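Perosamine synthetase (Caulobacter crescentus, PDB 3BN1) catalyses the pyridoxal phosphate-dependent transfer of an amino group from L-glutamate to GDP-4-keto-6-deoxy-D-mannose, giving the GDP-perosamine needed for O-antigen synthesis. Local coordinates at residues Ala69-Gly74 with Arg210-Gln215; Ser94-Tyr97 with Thr101-Leu104. One frame throughout, in Å; residues are numbered along the deposited sequence.

Interaction 1 of 2, residues Ala69-Gly74 with Arg210-Gln215; sequences ALVAMG and RLLRGQ. With ACT (acetate ion), chain E.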
# COMPACT_ATOMS: atom_id res chain seq x y z
N ALA A 69 -2.90 10.10 6.85
CA ALA A 69 -2.96 11.44 7.47
C ALA A 69 -4.24 11.63 8.33
O ALA A 69 -4.24 12.24 9.42
CB ALA A 69 -2.90 12.49 6.35
N LEU A 70 -5.38 11.12 7.85
CA LEU A 70 -6.62 11.30 8.61
C LEU A 70 -6.51 10.56 9.94
O LEU A 70 -6.91 11.03 11.00
CB LEU A 70 -7.77 10.66 7.86
CG LEU A 70 -8.13 11.48 6.62
CD1 LEU A 70 -9.08 10.74 5.67
CD2 LEU A 70 -8.62 12.93 6.93
N VAL A 71 -6.02 9.33 9.85
CA VAL A 71 -5.92 8.55 11.08
C VAL A 71 -4.99 9.29 12.06
O VAL A 71 -5.35 9.50 13.23
CB VAL A 71 -5.46 7.12 10.82
CG1 VAL A 71 -5.20 6.41 12.16
CG2 VAL A 71 -6.55 6.32 10.00
N ALA A 72 -3.84 9.77 11.57
CA ALA A 72 -2.88 10.55 12.38
C ALA A 72 -3.52 11.78 13.01
O ALA A 72 -3.30 12.06 14.17
CB ALA A 72 -1.71 11.00 11.54
N MET A 73 -4.37 12.48 12.27
CA MET A 73 -5.07 13.63 12.85
C MET A 73 -6.20 13.17 13.77
O MET A 73 -6.95 13.97 14.32
CB MET A 73 -5.70 14.46 11.76
CG MET A 73 -4.69 14.90 10.75
SD MET A 73 -5.41 16.22 9.80
CE MET A 73 -6.36 15.31 8.73
N GLY A 74 -6.34 11.87 13.94
CA GLY A 74 -7.37 11.40 14.85
C GLY A 74 -8.79 11.32 14.29
O GLY A 74 -9.70 11.21 15.11
N ARG A 210 4.62 8.74 10.98
CA ARG A 210 5.65 7.74 10.75
C ARG A 210 5.39 6.47 11.59
O ARG A 210 5.63 5.34 11.12
CB ARG A 210 7.07 8.29 10.97
CG ARG A 210 7.25 9.74 10.54
CD ARG A 210 8.70 10.01 10.08
NE ARG A 210 8.90 11.30 9.39
CZ ARG A 210 9.06 11.44 8.07
NH1 ARG A 210 9.23 12.65 7.58
NH2 ARG A 210 9.11 10.38 7.24
N LEU A 211 4.84 6.67 12.79
CA LEU A 211 4.49 5.54 13.65
C LEU A 211 3.50 4.58 12.95
O LEU A 211 3.71 3.35 12.88
CB LEU A 211 3.85 6.05 14.95
CG LEU A 211 3.58 4.87 15.92
CD1 LEU A 211 4.80 4.06 16.33
CD2 LEU A 211 2.91 5.47 17.13
N LEU A 212 2.41 5.15 12.45
CA LEU A 212 1.36 4.34 11.75
C LEU A 212 1.82 3.75 10.43
O LEU A 212 1.47 2.63 10.09
CB LEU A 212 0.16 5.22 11.44
CG LEU A 212 -0.63 5.67 12.68
CD1 LEU A 212 -1.48 6.93 12.34
CD2 LEU A 212 -1.56 4.50 13.19
N ARG A 213 2.61 4.51 9.70
CA ARG A 213 3.12 4.07 8.40
C ARG A 213 3.90 2.78 8.55
O ARG A 213 3.82 1.89 7.70
CB ARG A 213 4.04 5.14 7.82
CG ARG A 213 4.55 4.72 6.41
CD ARG A 213 5.50 5.74 5.83
NE ARG A 213 6.70 5.87 6.64
CZ ARG A 213 7.73 6.69 6.37
NH1 ARG A 213 7.80 7.47 5.27
NH2 ARG A 213 8.73 6.73 7.23
N GLY A 214 4.69 2.72 9.62
CA GLY A 214 5.60 1.60 9.90
C GLY A 214 5.03 0.54 10.82
O GLY A 214 5.70 0.10 11.77
N GLN A 215 3.84 0.07 10.43
CA GLN A 215 3.13 -1.00 11.11
C GLN A 215 2.87 -0.70 12.57
O GLN A 215 2.62 -1.63 13.31
CB GLN A 215 3.83 -2.34 10.99
CG GLN A 215 3.97 -2.81 9.52
CD GLN A 215 2.82 -3.65 9.04
OE1 GLN A 215 1.69 -3.44 9.50
NE2 GLN A 215 3.09 -4.70 8.25
C ACT E . 6.90 -5.65 8.26
O ACT E . 5.96 -5.45 7.43
OXT ACT E . 7.45 -4.62 8.96
CH3 ACT E . 7.38 -7.05 8.53
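No flat group enters the touch between L212 and the pair V71 and A72; the flat groups lie elsewhere on 210-215. The guanidinium of R210 has R213 NH2 at its edge and in its plane, 3.7 Å from R210 NH2. R210 NH2 and R213 NH1 both form salt bridges to E44 OE2. This shared carboxylate probably offsets the closeness of the two cations. R210 NH1 also bonds to the carbonyl of A56, and R213 NH1 to that of A58, in strand 55-59, the outermost of the large sheet in this chain on that side. The amide of Q215 gives an N-H from NE2 to acetate O, 3.1 Å away and nearly straight at 168°. The acetate probably comes from the crystallisation liquor. Q215 NE2 bonds as well to T63 OG1 of the second subunit. Q215 also packs on Y88 of that subunit, a residue of the 2-oxoglutarate pocket.

The contact packs together the C-terminal ends of helices 62-72 and 203-213 in the PLP-dependent aminotransferase fold. L212 CD1 lies 3.8 Å from V71 CG1. L212 CD1 is also 3.8 Å from A72 N and 4.2 Å from A72 CB. Two torsions bring it there: L212 CG is anti to its carbonyl carbon (chi1 -68°), and an extended chi2 of 159° carries CD1 outward. V71 meets it with CG1, the branch anti to its own N. Beyond the contact, G74 ends the turn as a Schellman motif with positive phi.

The two segments share no hydrogen bond and bury 99 Å² in all, both sides summed. No charge pair crosses, and the polar grips of R210, R213 and Q215 lead elsewhere. The contact is purely van der Waals packing of one leucine methyl.

Interaction 2 of 2, residues Ser94-Tyr97 with Thr101-Leu104; sequences SVTY and TPVL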
# COMPACT_ATOMS: atom_id res chain seq x y z
N SER A 94 -11.08 7.57 1.68
CA SER A 94 -10.13 7.74 2.78
C SER A 94 -10.82 8.05 4.13
O SER A 94 -10.45 7.53 5.18
CB SER A 94 -9.00 8.75 2.39
OG SER A 94 -9.43 10.11 2.38
N VAL A 95 -11.91 8.83 4.09
CA VAL A 95 -12.66 9.20 5.28
C VAL A 95 -13.46 7.97 5.71
O VAL A 95 -13.50 7.56 6.88
CB VAL A 95 -13.61 10.39 4.96
CG1 VAL A 95 -14.66 10.72 6.04
CG2 VAL A 95 -12.79 11.59 4.50
N THR A 96 -13.99 7.34 4.68
CA THR A 96 -14.76 6.16 4.91
C THR A 96 -13.93 5.16 5.64
O THR A 96 -14.44 4.51 6.53
CB THR A 96 -15.23 5.57 3.60
OG1 THR A 96 -16.31 6.40 3.16
CG2 THR A 96 -15.87 4.17 3.82
N TYR A 97 -12.67 5.00 5.25
CA TYR A 97 -11.86 3.99 5.90
C TYR A 97 -11.69 4.32 7.38
O TYR A 97 -11.42 3.42 8.19
CB TYR A 97 -10.47 3.95 5.33
CG TYR A 97 -10.28 3.72 3.86
CD1 TYR A 97 -11.18 3.02 3.09
CD2 TYR A 97 -9.15 4.25 3.24
CE1 TYR A 97 -10.97 2.84 1.69
CE2 TYR A 97 -8.94 4.08 1.90
CZ TYR A 97 -9.80 3.31 1.13
OH TYR A 97 -9.54 3.10 -0.21
N THR A 101 -17.66 10.01 8.42
CA THR A 101 -18.66 10.42 7.42
C THR A 101 -18.25 11.62 6.55
O THR A 101 -18.07 12.75 7.01
CB THR A 101 -19.90 10.82 8.19
OG1 THR A 101 -20.34 9.69 8.97
CG2 THR A 101 -20.92 11.27 7.24
N PRO A 102 -18.20 11.38 5.25
CA PRO A 102 -17.88 12.40 4.25
C PRO A 102 -19.12 13.33 4.22
O PRO A 102 -20.27 12.87 4.31
CB PRO A 102 -17.81 11.56 2.97
CG PRO A 102 -17.54 10.20 3.45
CD PRO A 102 -18.42 10.07 4.61
N VAL A 103 -18.90 14.65 4.11
CA VAL A 103 -19.98 15.65 4.02
C VAL A 103 -19.63 16.48 2.82
O VAL A 103 -18.64 17.25 2.78
CB VAL A 103 -20.10 16.51 5.30
CG1 VAL A 103 -21.13 17.69 5.13
CG2 VAL A 103 -20.48 15.59 6.48
N LEU A 104 -20.42 16.22 1.79
CA LEU A 104 -20.15 16.69 0.48
C LEU A 104 -20.52 18.12 0.34
O LEU A 104 -21.55 18.56 0.85
CB LEU A 104 -20.85 15.86 -0.63
CG LEU A 104 -20.65 14.33 -0.65
CD1 LEU A 104 -21.38 13.65 -1.78
CD2 LEU A 104 -19.14 14.03 -0.70
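V95 makes the main touch with P102, through one methyl. V95 CG1 sits 3.7 Å from P102 N and equally near T101 C, so it rests on the peptide joining these two residues. The proline ring lies beside it, with P102 CG 3.9 Å from V95 CG1. V95 CG1 is anti to its backbone N (chi1 169°), which turns this branch to the strand. T96 comes to the same ring: T96 OG1 is 4.0 Å from P102 CG, and the two side chains lie at a slant to each other. This is a van der Waals touch; the hydroxyl is hydrogen-bonded to Y329 OH and only weakly to A92 O.

The pairing joins the helix and second strand of a beta-alpha-beta unit: strand 80-84, helix 90-98, strand 101-105. In the large mixed sheet, 101-105 is an outermost strand of this chain and runs parallel to 80-84. T101 bonds through its backbone to D79 and V81, and V103 to V81 and V83. P102 has no N-H to give, and it falls between them.

Further out, V95 also packs on V81 of the first strand and on L70 of helix 62-72. S94 N lies on one face of the Y97 ring, 4.1 Å above the plane and offset toward the rim. The ring meets H67 edge-to-face. Y97 OH bonds to G229 O of the second subunit.

Followed from the N terminus, the chain reaches helix 62-72 after two helices and strand 55-59; the end of this helix gives interaction 1 its first segment. It then forms strand 80-84, helix 90-98 and strand 101-105. Interaction 2 closes the short turn between that helix and strand. A long path of 135 residues, through strands of the large sheet, separates the two segments of interaction 1, which closes only at 210-215. Interaction 2 is therefore nested inside interaction 1. Their centres are 17 Å apart, but they touch: L70 CD1 of 69-74 lies 3.4 Å from S94 OG of 94-97. Helix 62-72 thus joins helix 203-213 to the beta-alpha-beta unit at the sheet edge.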